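Local atomic coordinates of 336aa long hypothetical dTDP-glucose 4,6-dehydratase (Pyrococcus horikoshii, PDB entry 2HUN), a protein that binds NAD(+) in a Rossmann-fold domain and probably acts as a dTDP-glucose 4,6-dehydratase, removing water from the sugar of a nucleotide-sugar substrate. Residues S86-S91 with S149-T154; H124-E129 with A157-V162; D128-D133 with I175-N180. All blocks are in the same frame, centred on the assembly; numbering follows the deposited sequence.

Interaction 1. Residues S86-S91 with S149-T154. With NAD (nicotinamide-adenine-dinucleotide), chain C.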
loop_
_atom_site.group_PDB
_atom_site.type_symbol
_atom_site.label_atom_id
_atom_site.label_comp_id
_atom_site.label_asym_id
_atom_site.label_seq_id
_atom_site.Cartn_x
_atom_site.Cartn_y
_atom_site.Cartn_z
ATOM N N SER A 86 15.397 1.901 4.470
ATOM C CA SER A 86 15.080 3.116 3.712
ATOM C C SER A 86 16.054 3.609 2.653
ATOM O O SER A 86 15.961 4.755 2.216
ATOM C CB SER A 86 14.845 4.263 4.694
ATOM O OG SER A 86 16.016 4.500 5.457
ATOM N N HIS A 87 16.974 2.754 2.232
ATOM C CA HIS A 87 17.957 3.158 1.235
ATOM C C HIS A 87 17.423 2.940 -0.179
ATOM O O HIS A 87 17.464 1.827 -0.696
ATOM C CB HIS A 87 19.236 2.350 1.432
ATOM C CG HIS A 87 20.399 2.865 0.658
ATOM N ND1 HIS A 87 20.516 2.709 -0.710
ATOM C CD2 HIS A 87 21.518 3.503 1.056
ATOM C CE1 HIS A 87 21.664 3.228 -1.109
ATOM N NE2 HIS A 87 22.293 3.714 -0.056
ATOM N N VAL A 88 16.948 4.015 -0.808
ATOM C CA VAL A 88 16.380 3.940 -2.148
ATOM C C VAL A 88 17.160 3.076 -3.140
ATOM O O VAL A 88 16.649 2.057 -3.589
ATOM C CB VAL A 88 16.185 5.350 -2.746
ATOM C CG1 VAL A 88 15.549 5.243 -4.122
ATOM C CG2 VAL A 88 15.298 6.178 -1.828
ATOM N N ASP A 89 18.386 3.466 -3.489
ATOM C CA ASP A 89 19.158 2.680 -4.452
ATOM C C ASP A 89 19.250 1.216 -4.055
ATOM O O ASP A 89 19.231 0.332 -4.910
ATOM C CB ASP A 89 20.563 3.260 -4.636
ATOM C CG ASP A 89 20.546 4.585 -5.361
ATOM O OD1 ASP A 89 19.685 4.760 -6.248
ATOM O OD2 ASP A 89 21.395 5.445 -5.058
ATOM N N ARG A 90 19.355 0.959 -2.757
ATOM C CA ARG A 90 19.414 -0.413 -2.278
ATOM C C ARG A 90 18.070 -1.114 -2.519
ATOM O O ARG A 90 18.034 -2.327 -2.740
ATOM C CB ARG A 90 19.770 -0.439 -0.786
ATOM C CG ARG A 90 21.273 -0.495 -0.513
ATOM C CD ARG A 90 21.620 -0.128 0.926
ATOM N NE ARG A 90 20.834 -0.839 1.921
ATOM C CZ ARG A 90 21.142 -2.052 2.358
ATOM N NH1 ARG A 90 22.219 -2.662 1.881
ATOM N NH2 ARG A 90 20.380 -2.650 3.264
ATOM N N SER A 91 16.973 -0.352 -2.490
ATOM C CA SER A 91 15.643 -0.940 -2.704
ATOM C C SER A 91 15.441 -1.314 -4.170
ATOM O O SER A 91 14.695 -2.236 -4.485
ATOM C CB SER A 91 14.529 0.021 -2.234
ATOM O OG SER A 91 14.337 1.121 -3.110
ATOM N N SER A 149 9.636 4.081 -6.038
ATOM C CA SER A 149 10.723 3.137 -5.771
ATOM C C SER A 149 10.208 1.998 -4.906
ATOM O O SER A 149 9.164 2.122 -4.272
ATOM C CB SER A 149 11.890 3.833 -5.055
ATOM O OG SER A 149 11.573 4.139 -3.702
ATOM N N PRO A 150 10.928 0.863 -4.877
ATOM C CA PRO A 150 10.469 -0.256 -4.050
ATOM C C PRO A 150 10.418 0.175 -2.591
ATOM O O PRO A 150 9.585 -0.296 -1.816
ATOM C CB PRO A 150 11.524 -1.333 -4.307
ATOM C CG PRO A 150 11.913 -1.070 -5.734
ATOM C CD PRO A 150 12.045 0.449 -5.745
ATOM N N TYR A 151 11.317 1.074 -2.216
ATOM C CA TYR A 151 11.334 1.556 -0.847
ATOM C C TYR A 151 10.021 2.264 -0.504
ATOM O O TYR A 151 9.356 1.909 0.470
ATOM C CB TYR A 151 12.498 2.529 -0.622
ATOM C CG TYR A 151 12.299 3.438 0.575
ATOM C CD1 TYR A 151 12.203 2.915 1.865
ATOM C CD2 TYR A 151 12.166 4.820 0.414
ATOM C CE1 TYR A 151 11.977 3.742 2.968
ATOM C CE2 TYR A 151 11.941 5.659 1.516
ATOM C CZ TYR A 151 11.848 5.111 2.788
ATOM O OH TYR A 151 11.644 5.921 3.891
ATOM N N SER A 152 9.655 3.269 -1.299
ATOM C CA SER A 152 8.437 4.019 -1.020
ATOM C C SER A 152 7.185 3.184 -1.291
ATOM O O SER A 152 6.149 3.389 -0.664
ATOM C CB SER A 152 8.407 5.341 -1.816
ATOM O OG SER A 152 8.451 5.131 -3.218
ATOM N N ALA A 153 7.287 2.223 -2.202
ATOM C CA ALA A 153 6.142 1.372 -2.508
ATOM C C ALA A 153 5.868 0.434 -1.333
ATOM O O ALA A 153 4.704 0.126 -1.034
ATOM C CB ALA A 153 6.397 0.571 -3.777
ATOM N N THR A 154 6.931 -0.021 -0.672
ATOM C CA THR A 154 6.771 -0.913 0.473
ATOM C C THR A 154 6.312 -0.114 1.692
ATOM O O THR A 154 5.553 -0.614 2.520
ATOM C CB THR A 154 8.071 -1.691 0.788
ATOM O OG1 THR A 154 9.166 -0.779 0.956
ATOM C CG2 THR A 154 8.387 -2.648 -0.351
HETATM P PA NAD C . 17.666 4.625 9.963
HETATM O O1A NAD C . 18.065 3.893 8.751
HETATM O O2A NAD C . 18.623 5.575 10.597
HETATM O O5B NAD C . 17.284 3.531 11.072
HETATM C C5B NAD C . 16.324 2.486 10.856
HETATM C C4B NAD C . 16.409 1.636 12.131
HETATM O O4B NAD C . 15.450 0.562 12.081
HETATM C C3B NAD C . 17.812 0.980 12.278
HETATM O O3B NAD C . 18.294 1.129 13.624
HETATM C C2B NAD C . 17.566 -0.471 11.827
HETATM O O2B NAD C . 18.452 -1.459 12.352
HETATM C C1B NAD C . 16.110 -0.690 12.241
HETATM N N9A NAD C . 15.399 -1.709 11.438
HETATM C C8A NAD C . 15.266 -1.777 10.100
HETATM N N7A NAD C . 14.550 -2.854 9.783
HETATM C C5A NAD C . 14.216 -3.485 10.905
HETATM C C6A NAD C . 13.481 -4.663 11.215
HETATM N N6A NAD C . 12.929 -5.440 10.293
HETATM N N1A NAD C . 13.352 -5.002 12.582
HETATM C C2A NAD C . 13.935 -4.198 13.574
HETATM N N3A NAD C . 14.629 -3.091 13.281
HETATM C C4A NAD C . 14.760 -2.749 11.973
HETATM O O3 NAD C . 16.457 5.535 9.475
HETATM P PN NAD C . 15.522 6.641 10.115
HETATM O O1N NAD C . 15.788 7.815 9.235
HETATM O O2N NAD C . 15.813 6.858 11.547
HETATM O O5D NAD C . 14.018 6.158 9.771
HETATM C C5D NAD C . 13.001 5.940 10.752
HETATM C C4D NAD C . 11.620 5.926 10.048
HETATM O O4D NAD C . 11.261 7.245 9.603
HETATM C C3D NAD C . 11.587 4.991 8.832
HETATM O O3D NAD C . 10.341 4.247 8.861
HETATM C C2D NAD C . 11.656 5.968 7.624
HETATM O O2D NAD C . 10.983 5.401 6.497
HETATM C C1D NAD C . 10.977 7.204 8.192
HETATM N N1N NAD C . 11.397 8.484 7.583
HETATM C C2N NAD C . 12.720 9.017 7.747
HETATM C C3N NAD C . 13.034 10.248 7.145
HETATM C C7N NAD C . 14.434 10.887 7.289
HETATM O O7N NAD C . 14.602 12.047 6.891
HETATM N N7N NAD C . 15.418 10.192 7.846
HETATM C C4N NAD C . 12.057 10.943 6.389
HETATM C C5N NAD C . 10.763 10.402 6.238
HETATM C C6N NAD C . 10.419 9.176 6.830
#
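At the NAD site of the Rossmann-fold domain, Ser-86 lies over the ring of Tyr-151, which comes from the start of helix 150-168. The closest approach is CA of Ser-86 to CE1 of Tyr-151, 3.3 Å, and the Ser-86 carbonyl continues across the same face with its oxygen above the ring centre. A small residue suits this place, because the ring packs directly on its backbone. With CG of Tyr-151 anti to the backbone N (chi1 159°), the ring extends from the helix to the cofactor, where OH shares a hydrogen bond of 2.7 Å with the ribose hydroxyl O2D of NAD, near the ring plane. Tyr-151 and Lys-155, which also bonds NAD, are spaced as in the Tyr-x-x-x-Lys motif of short-chain dehydrogenases/reductases. A phenylalanine in place of Tyr-151 would probably leave O2D without its phenolic partner and the nicotinamide ribose less firmly placed. Nearer the helix, CG2 of Val-88 approaches CD2 of Tyr-151 obliquely at 4.1 Å. OG of Ser-91 donates a hydrogen bond back to the carbonyl oxygen of Val-88, one turn earlier, in the carbonyl plane and on a lone pair; this buried hydroxyl also rests 3.4 Å from CB of Tyr-151. Pro-150, needing no N-H in the first turn of its helix, lays CG 3.3 Å from O of Ser-91. Just before it, Ser-149 and Ser-152 form a capping box: N of Ser-152 donates almost straight to OG of Ser-149 (3.2 Å, 175°), while N of Ser-149 donates to OG of Ser-152.

Interaction 2. Residues H124-E129 with A157-V162. With NAD (nicotinamide-adenine-dinucleotide), chain C.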
loop_
_atom_site.group_PDB
_atom_site.type_symbol
_atom_site.label_atom_id
_atom_site.label_comp_id
_atom_site.label_asym_id
_atom_site.label_seq_id
_atom_site.Cartn_x
_atom_site.Cartn_y
_atom_site.Cartn_z
ATOM N N HIS A 124 2.361 4.556 13.505
ATOM C CA HIS A 124 3.120 4.040 12.363
ATOM C C HIS A 124 3.808 5.225 11.689
ATOM O O HIS A 124 3.134 6.140 11.191
ATOM C CB HIS A 124 2.152 3.366 11.379
ATOM C CG HIS A 124 2.806 2.786 10.164
ATOM N ND1 HIS A 124 3.596 1.659 10.208
ATOM C CD2 HIS A 124 2.745 3.151 8.863
ATOM C CE1 HIS A 124 3.989 1.350 8.985
ATOM N NE2 HIS A 124 3.485 2.240 8.150
ATOM N N VAL A 125 5.143 5.212 11.682
ATOM C CA VAL A 125 5.926 6.284 11.067
ATOM C C VAL A 125 6.188 5.988 9.581
ATOM O O VAL A 125 6.708 4.926 9.217
ATOM C CB VAL A 125 7.276 6.487 11.806
ATOM C CG1 VAL A 125 8.031 7.680 11.205
ATOM C CG2 VAL A 125 7.020 6.739 13.284
ATOM N N SER A 126 5.827 6.936 8.723
ATOM C CA SER A 126 6.000 6.751 7.289
ATOM C C SER A 126 6.677 7.963 6.641
ATOM O O SER A 126 7.140 8.872 7.341
ATOM C CB SER A 126 4.634 6.465 6.647
ATOM O OG SER A 126 4.764 5.983 5.322
ATOM N N THR A 127 6.699 7.990 5.308
ATOM C CA THR A 127 7.388 9.047 4.566
ATOM C C THR A 127 6.609 9.850 3.528
ATOM O O THR A 127 5.623 9.380 2.955
ATOM C CB THR A 127 8.612 8.455 3.842
ATOM O OG1 THR A 127 9.217 9.450 3.012
ATOM C CG2 THR A 127 8.192 7.288 2.986
ATOM N N ASP A 128 7.098 11.060 3.267
ATOM C CA ASP A 128 6.493 11.959 2.285
ATOM C C ASP A 128 6.675 11.385 0.880
ATOM O O ASP A 128 6.007 11.803 -0.068
ATOM C CB ASP A 128 7.135 13.357 2.383
ATOM C CG ASP A 128 8.633 13.366 2.024
ATOM O OD1 ASP A 128 9.309 12.324 2.157
ATOM O OD2 ASP A 128 9.136 14.435 1.621
ATOM N N GLU A 129 7.574 10.413 0.752
ATOM C CA GLU A 129 7.825 9.799 -0.546
ATOM C C GLU A 129 6.688 8.912 -1.044
ATOM O O GLU A 129 6.633 8.596 -2.234
ATOM C CB GLU A 129 9.129 8.991 -0.522
ATOM C CG GLU A 129 10.394 9.849 -0.526
ATOM C CD GLU A 129 11.658 9.011 -0.664
ATOM O OE1 GLU A 129 11.838 8.367 -1.718
ATOM O OE2 GLU A 129 12.463 8.990 0.285
ATOM N N ALA A 157 2.704 0.383 1.001
ATOM C CA ALA A 157 1.994 -0.866 1.232
ATOM C C ALA A 157 1.771 -1.070 2.722
ATOM O O ALA A 157 0.702 -1.528 3.129
ATOM C CB ALA A 157 2.780 -2.044 0.658
ATOM N N SER A 158 2.773 -0.740 3.539
ATOM C CA SER A 158 2.628 -0.904 4.982
ATOM C C SER A 158 1.559 0.046 5.518
ATOM O O SER A 158 0.791 -0.327 6.403
ATOM C CB SER A 158 3.967 -0.697 5.716
ATOM O OG SER A 158 4.412 0.648 5.682
ATOM N N ASP A 159 1.498 1.267 4.988
ATOM C CA ASP A 159 0.471 2.219 5.428
ATOM C C ASP A 159 -0.922 1.609 5.217
ATOM O O ASP A 159 -1.788 1.682 6.092
ATOM C CB ASP A 159 0.549 3.531 4.631
ATOM C CG ASP A 159 1.735 4.392 5.018
ATOM O OD1 ASP A 159 2.555 3.941 5.839
ATOM O OD2 ASP A 159 1.848 5.527 4.496
ATOM N N MET A 160 -1.138 1.017 4.048
ATOM C CA MET A 160 -2.430 0.422 3.725
ATOM C C MET A 160 -2.835 -0.673 4.715
ATOM O O MET A 160 -4.008 -0.754 5.111
ATOM C CB MET A 160 -2.425 -0.135 2.287
ATOM C CG MET A 160 -2.244 0.922 1.199
ATOM S SD MET A 160 -3.387 2.330 1.351
ATOM C CE MET A 160 -2.435 3.475 2.270
ATOM N N LEU A 161 -1.879 -1.514 5.115
ATOM C CA LEU A 161 -2.184 -2.584 6.065
ATOM C C LEU A 161 -2.620 -1.972 7.389
ATOM O O LEU A 161 -3.586 -2.422 7.999
ATOM C CB LEU A 161 -0.967 -3.489 6.295
ATOM C CG LEU A 161 -0.401 -4.209 5.068
ATOM C CD1 LEU A 161 0.750 -5.115 5.493
ATOM C CD2 LEU A 161 -1.492 -5.015 4.393
ATOM N N VAL A 162 -1.916 -0.934 7.827
ATOM C CA VAL A 162 -2.273 -0.282 9.080
ATOM C C VAL A 162 -3.699 0.264 9.043
ATOM O O VAL A 162 -4.447 0.104 10.002
ATOM C CB VAL A 162 -1.299 0.864 9.422
ATOM C CG1 VAL A 162 -1.794 1.625 10.638
ATOM C CG2 VAL A 162 0.078 0.292 9.705
HETATM P PA NAD C . 17.666 4.625 9.963
HETATM O O1A NAD C . 18.065 3.893 8.751
HETATM O O2A NAD C . 18.623 5.575 10.597
HETATM O O5B NAD C . 17.284 3.531 11.072
HETATM C C5B NAD C . 16.324 2.486 10.856
HETATM C C4B NAD C . 16.409 1.636 12.131
HETATM O O4B NAD C . 15.450 0.562 12.081
HETATM C C3B NAD C . 17.812 0.980 12.278
HETATM O O3B NAD C . 18.294 1.129 13.624
HETATM C C2B NAD C . 17.566 -0.471 11.827
HETATM O O2B NAD C . 18.452 -1.459 12.352
HETATM C C1B NAD C . 16.110 -0.690 12.241
HETATM N N9A NAD C . 15.399 -1.709 11.438
HETATM C C8A NAD C . 15.266 -1.777 10.100
HETATM N N7A NAD C . 14.550 -2.854 9.783
HETATM C C5A NAD C . 14.216 -3.485 10.905
HETATM C C6A NAD C . 13.481 -4.663 11.215
HETATM N N6A NAD C . 12.929 -5.440 10.293
HETATM N N1A NAD C . 13.352 -5.002 12.582
HETATM C C2A NAD C . 13.935 -4.198 13.574
HETATM N N3A NAD C . 14.629 -3.091 13.281
HETATM C C4A NAD C . 14.760 -2.749 11.973
HETATM O O3 NAD C . 16.457 5.535 9.475
HETATM P PN NAD C . 15.522 6.641 10.115
HETATM O O1N NAD C . 15.788 7.815 9.235
HETATM O O2N NAD C . 15.813 6.858 11.547
HETATM O O5D NAD C . 14.018 6.158 9.771
HETATM C C5D NAD C . 13.001 5.940 10.752
HETATM C C4D NAD C . 11.620 5.926 10.048
HETATM O O4D NAD C . 11.261 7.245 9.603
HETATM C C3D NAD C . 11.587 4.991 8.832
HETATM O O3D NAD C . 10.341 4.247 8.861
HETATM C C2D NAD C . 11.656 5.968 7.624
HETATM O O2D NAD C . 10.983 5.401 6.497
HETATM C C1D NAD C . 10.977 7.204 8.192
HETATM N N1N NAD C . 11.397 8.484 7.583
HETATM C C2N NAD C . 12.720 9.017 7.747
HETATM C C3N NAD C . 13.034 10.248 7.145
HETATM C C7N NAD C . 14.434 10.887 7.289
HETATM O O7N NAD C . 14.602 12.047 6.891
HETATM N N7N NAD C . 15.418 10.192 7.846
HETATM C C4N NAD C . 12.057 10.943 6.389
HETATM C C5N NAD C . 10.763 10.402 6.238
HETATM C C6N NAD C . 10.419 9.176 6.830
#
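His-124 reaches from strand 121-127 to helix 150-168, where Ser-158, Asp-159 and Val-162 receive its imidazole. Its CB starts beside the methyl CG2 of Val-162, 4.1 Å away. CG is anti to the backbone N (chi1 -180°), which carries the ring out from the strand toward the helix. The same methyl then lies over one ring face in a CH-pi contact, 3.8 Å from CG2 to the ring centroid, which suits a branched aliphatic residue such as Val-162. Along the rim, CD2 passes OD1 of Asp-159 at 3.1 Å. At the tip, NE2 donates a hydrogen bond to OG of Ser-158 (3.1 Å), which lies close to the ring plane. That hydroxyl is itself bonded to the carbonyl oxygen of Lys-155 in the preceding helical turn, so it is held while it accepts. OD1 of Asp-159 is also 3.0 Å from NE2 at the ring edge, and the carboxylate stands nearly upright to the imidazole, their planes 83° apart; such a neighbour would be expected to polarise the ring. Two residues after His-124 on the strand, OG of Ser-126 faces both carboxylate oxygens of Asp-159, 3.1 Å from OD1 and from OD2, and its one proton may go to either. A small hydroxyl fits between strand and acid, while OD2 has its strongest partner in Arg-177, a salt bridge. The strand and helix segments run roughly antiparallel, at 145°, with axes 9.5 Å apart, as expected for a Rossmann-type sheet covered by its helices. Strands 78-81 and 172-182 flank the strand, and Thr-106 of helix 96-116 packs beside His-124, Ser-158 and Val-162.

Interaction 3. Residues D128-D133 with I175-N180. With NAD (nicotinamide-adenine-dinucleotide), chain C.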
loop_
_atom_site.group_PDB
_atom_site.type_symbol
_atom_site.label_atom_id
_atom_site.label_comp_id
_atom_site.label_asym_id
_atom_site.label_seq_id
_atom_site.Cartn_x
_atom_site.Cartn_y
_atom_site.Cartn_z
ATOM N N ASP A 128 7.098 11.060 3.267
ATOM C CA ASP A 128 6.493 11.959 2.285
ATOM C C ASP A 128 6.675 11.385 0.880
ATOM O O ASP A 128 6.007 11.803 -0.068
ATOM C CB ASP A 128 7.135 13.357 2.383
ATOM C CG ASP A 128 8.633 13.366 2.024
ATOM O OD1 ASP A 128 9.309 12.324 2.157
ATOM O OD2 ASP A 128 9.136 14.435 1.621
ATOM N N GLU A 129 7.574 10.413 0.752
ATOM C CA GLU A 129 7.825 9.799 -0.546
ATOM C C GLU A 129 6.688 8.912 -1.044
ATOM O O GLU A 129 6.633 8.596 -2.234
ATOM C CB GLU A 129 9.129 8.991 -0.522
ATOM C CG GLU A 129 10.394 9.849 -0.526
ATOM C CD GLU A 129 11.658 9.011 -0.664
ATOM O OE1 GLU A 129 11.838 8.367 -1.718
ATOM O OE2 GLU A 129 12.463 8.990 0.285
ATOM N N VAL A 130 5.780 8.512 -0.159
ATOM C CA VAL A 130 4.674 7.656 -0.592
ATOM C C VAL A 130 3.819 8.334 -1.657
ATOM O O VAL A 130 3.265 7.667 -2.521
ATOM C CB VAL A 130 3.760 7.240 0.586
ATOM C CG1 VAL A 130 4.499 6.269 1.498
ATOM C CG2 VAL A 130 3.311 8.475 1.362
ATOM N N TYR A 131 3.732 9.660 -1.598
ATOM C CA TYR A 131 2.944 10.440 -2.550
ATOM C C TYR A 131 3.600 10.681 -3.909
ATOM O O TYR A 131 2.942 11.122 -4.849
ATOM C CB TYR A 131 2.670 11.835 -1.993
ATOM C CG TYR A 131 1.895 11.878 -0.694
ATOM C CD1 TYR A 131 0.510 11.698 -0.678
ATOM C CD2 TYR A 131 2.542 12.136 0.513
ATOM C CE1 TYR A 131 -0.213 11.785 0.511
ATOM C CE2 TYR A 131 1.833 12.223 1.710
ATOM C CZ TYR A 131 0.454 12.048 1.700
ATOM O OH TYR A 131 -0.256 12.143 2.872
ATOM N N GLY A 132 4.895 10.413 -4.016
ATOM C CA GLY A 132 5.568 10.674 -5.276
ATOM C C GLY A 132 5.824 12.166 -5.401
ATOM O O GLY A 132 5.506 12.929 -4.486
ATOM N N ASP A 133 6.367 12.606 -6.529
ATOM C CA ASP A 133 6.677 14.027 -6.682
ATOM C C ASP A 133 5.510 14.915 -7.085
ATOM O O ASP A 133 4.450 14.432 -7.472
ATOM C CB ASP A 133 7.817 14.197 -7.690
ATOM C CG ASP A 133 7.426 13.771 -9.082
ATOM O OD1 ASP A 133 7.065 12.590 -9.259
ATOM O OD2 ASP A 133 7.479 14.619 -9.999
ATOM N N ILE A 175 -1.108 7.144 11.687
ATOM C CA ILE A 175 0.044 7.080 10.798
ATOM C C ILE A 175 0.612 8.486 10.649
ATOM O O ILE A 175 -0.140 9.459 10.564
ATOM C CB ILE A 175 -0.358 6.588 9.383
ATOM C CG1 ILE A 175 -0.851 5.140 9.434
ATOM C CG2 ILE A 175 0.820 6.722 8.424
ATOM C CD1 ILE A 175 -1.500 4.684 8.132
ATOM N N THR A 176 1.938 8.596 10.636
ATOM C CA THR A 176 2.577 9.891 10.433
ATOM C C THR A 176 3.420 9.832 9.155
ATOM O O THR A 176 3.962 8.777 8.801
ATOM C CB THR A 176 3.498 10.278 11.619
ATOM O OG1 THR A 176 4.493 9.264 11.810
ATOM C CG2 THR A 176 2.685 10.427 12.897
ATOM N N ARG A 177 3.512 10.959 8.458
ATOM C CA ARG A 177 4.313 11.057 7.242
ATOM C C ARG A 177 5.066 12.379 7.317
ATOM O O ARG A 177 4.459 13.456 7.352
ATOM C CB ARG A 177 3.421 11.009 5.987
ATOM C CG ARG A 177 2.862 9.622 5.669
ATOM C CD ARG A 177 1.806 9.680 4.578
ATOM N NE ARG A 177 1.254 8.366 4.247
ATOM C CZ ARG A 177 0.098 8.201 3.604
ATOM N NH1 ARG A 177 -0.607 9.266 3.241
ATOM N NH2 ARG A 177 -0.349 6.983 3.322
ATOM N N CYS A 178 6.391 12.297 7.344
ATOM C CA CYS A 178 7.215 13.490 7.457
ATOM C C CYS A 178 8.205 13.660 6.312
ATOM O O CYS A 178 8.531 12.710 5.596
ATOM C CB CYS A 178 7.999 13.445 8.767
ATOM S SG CYS A 178 9.220 12.115 8.769
ATOM N N THR A 179 8.702 14.883 6.180
ATOM C CA THR A 179 9.664 15.220 5.147
ATOM C C THR A 179 11.065 14.847 5.621
ATOM O O THR A 179 11.223 14.028 6.524
ATOM C CB THR A 179 9.607 16.727 4.829
ATOM O OG1 THR A 179 9.949 17.472 6.000
ATOM C CG2 THR A 179 8.204 17.116 4.395
ATOM N N ASN A 180 12.080 15.463 5.029
ATOM C CA ASN A 180 13.465 15.161 5.378
ATOM C C ASN A 180 13.896 15.627 6.763
ATOM O O ASN A 180 13.790 16.808 7.085
ATOM C CB ASN A 180 14.388 15.766 4.328
ATOM C CG ASN A 180 14.023 15.338 2.931
ATOM O OD1 ASN A 180 14.216 14.182 2.550
ATOM N ND2 ASN A 180 13.467 16.269 2.157
HETATM P PA NAD C . 17.666 4.625 9.963
HETATM O O1A NAD C . 18.065 3.893 8.751
HETATM O O2A NAD C . 18.623 5.575 10.597
HETATM O O5B NAD C . 17.284 3.531 11.072
HETATM C C5B NAD C . 16.324 2.486 10.856
HETATM C C4B NAD C . 16.409 1.636 12.131
HETATM O O4B NAD C . 15.450 0.562 12.081
HETATM C C3B NAD C . 17.812 0.980 12.278
HETATM O O3B NAD C . 18.294 1.129 13.624
HETATM C C2B NAD C . 17.566 -0.471 11.827
HETATM O O2B NAD C . 18.452 -1.459 12.352
HETATM C C1B NAD C . 16.110 -0.690 12.241
HETATM N N9A NAD C . 15.399 -1.709 11.438
HETATM C C8A NAD C . 15.266 -1.777 10.100
HETATM N N7A NAD C . 14.550 -2.854 9.783
HETATM C C5A NAD C . 14.216 -3.485 10.905
HETATM C C6A NAD C . 13.481 -4.663 11.215
HETATM N N6A NAD C . 12.929 -5.440 10.293
HETATM N N1A NAD C . 13.352 -5.002 12.582
HETATM C C2A NAD C . 13.935 -4.198 13.574
HETATM N N3A NAD C . 14.629 -3.091 13.281
HETATM C C4A NAD C . 14.760 -2.749 11.973
HETATM O O3 NAD C . 16.457 5.535 9.475
HETATM P PN NAD C . 15.522 6.641 10.115
HETATM O O1N NAD C . 15.788 7.815 9.235
HETATM O O2N NAD C . 15.813 6.858 11.547
HETATM O O5D NAD C . 14.018 6.158 9.771
HETATM C C5D NAD C . 13.001 5.940 10.752
HETATM C C4D NAD C . 11.620 5.926 10.048
HETATM O O4D NAD C . 11.261 7.245 9.603
HETATM C C3D NAD C . 11.587 4.991 8.832
HETATM O O3D NAD C . 10.341 4.247 8.861
HETATM C C2D NAD C . 11.656 5.968 7.624
HETATM O O2D NAD C . 10.983 5.401 6.497
HETATM C C1D NAD C . 10.977 7.204 8.192
HETATM N N1N NAD C . 11.397 8.484 7.583
HETATM C C2N NAD C . 12.720 9.017 7.747
HETATM C C3N NAD C . 13.034 10.248 7.145
HETATM C C7N NAD C . 14.434 10.887 7.289
HETATM O O7N NAD C . 14.602 12.047 6.891
HETATM N N7N NAD C . 15.418 10.192 7.846
HETATM C C4N NAD C . 12.057 10.943 6.389
HETATM C C5N NAD C . 10.763 10.402 6.238
HETATM C C6N NAD C . 10.419 9.176 6.830
HETATM O O HOH W 1 11.928 12.236 3.427
HETATM O O HOH W 2 11.778 13.806 0.269
#
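Asp-128, Val-130 and Tyr-131 meet Cys-178, Thr-179 and Arg-177 in a buried loop-to-strand contact, where the loop leaving strand 121-127 bends across the neighbouring parallel strand 172-182. The parallel pairing of the two strands continues here: N of Asp-128 donates to O of Cys-178 at 3.2 Å. The side chain of Arg-177, extended from CG to NE, runs alongside the loop residues Val-130 and Tyr-131. CG2 of Val-130 sits over one face of its guanidinium, 3.5 Å from NE, an aliphatic contact that takes none of the in-plane N-H groups. Tyr-131 uses the edge instead: NH1 of Arg-177 donates to its OH at 2.9 Å and 145°, with the ring and guanidinium planes 85° apart. The phenol is long enough to reach this nitrogen, and its OH is bonded in turn to Asn-241 of strand 239-242. NH2 of Arg-177 is paired with Asp-159. At the other end, water joins Asp-128 to Asn-180: one molecule donates to OD1 of Asp-128 at 2.9 Å and to OD1 of Asn-180 at 3.1 Å, and a second donates to OD2 of Asp-128 at 3.0 Å and only weakly to the same amide oxygen. The strand's backbone meets the cofactor here, with O of Thr-179 3.2 Å from C4N of NAD and O of Cys-178 3.3 Å from C5N. The chemistry thus divides in two: a buried guanidinium whose charge is probably balanced by Asp-159, with a methyl over one face, and carbonyl oxygens whose partial negative charge would probably suit an oxidised nicotinamide ring.

All three contacts border the same NAD. Interactions 2 and 3 lie closest, with centres about 9 Å apart: they share Asp-128 and Glu-129, and their strands are neighbours in the sheet, with probable backbone hydrogen bonds from Ser-126 N to Thr-176 O (2.6 Å) and from Thr-176 N to His-124 O (2.8 Å). Interaction 1, its centre about 13 Å from either, shares helix 150-168 with interaction 2 and meets the loop of interaction 3 where Tyr-151 CE2 packs 3.6 Å from Glu-129 OE2. Around the nicotinamide riboside, interaction 1 supplies the phenol at the ribose, while the strand ends of interactions 2 and 3 line the nicotinamide ring.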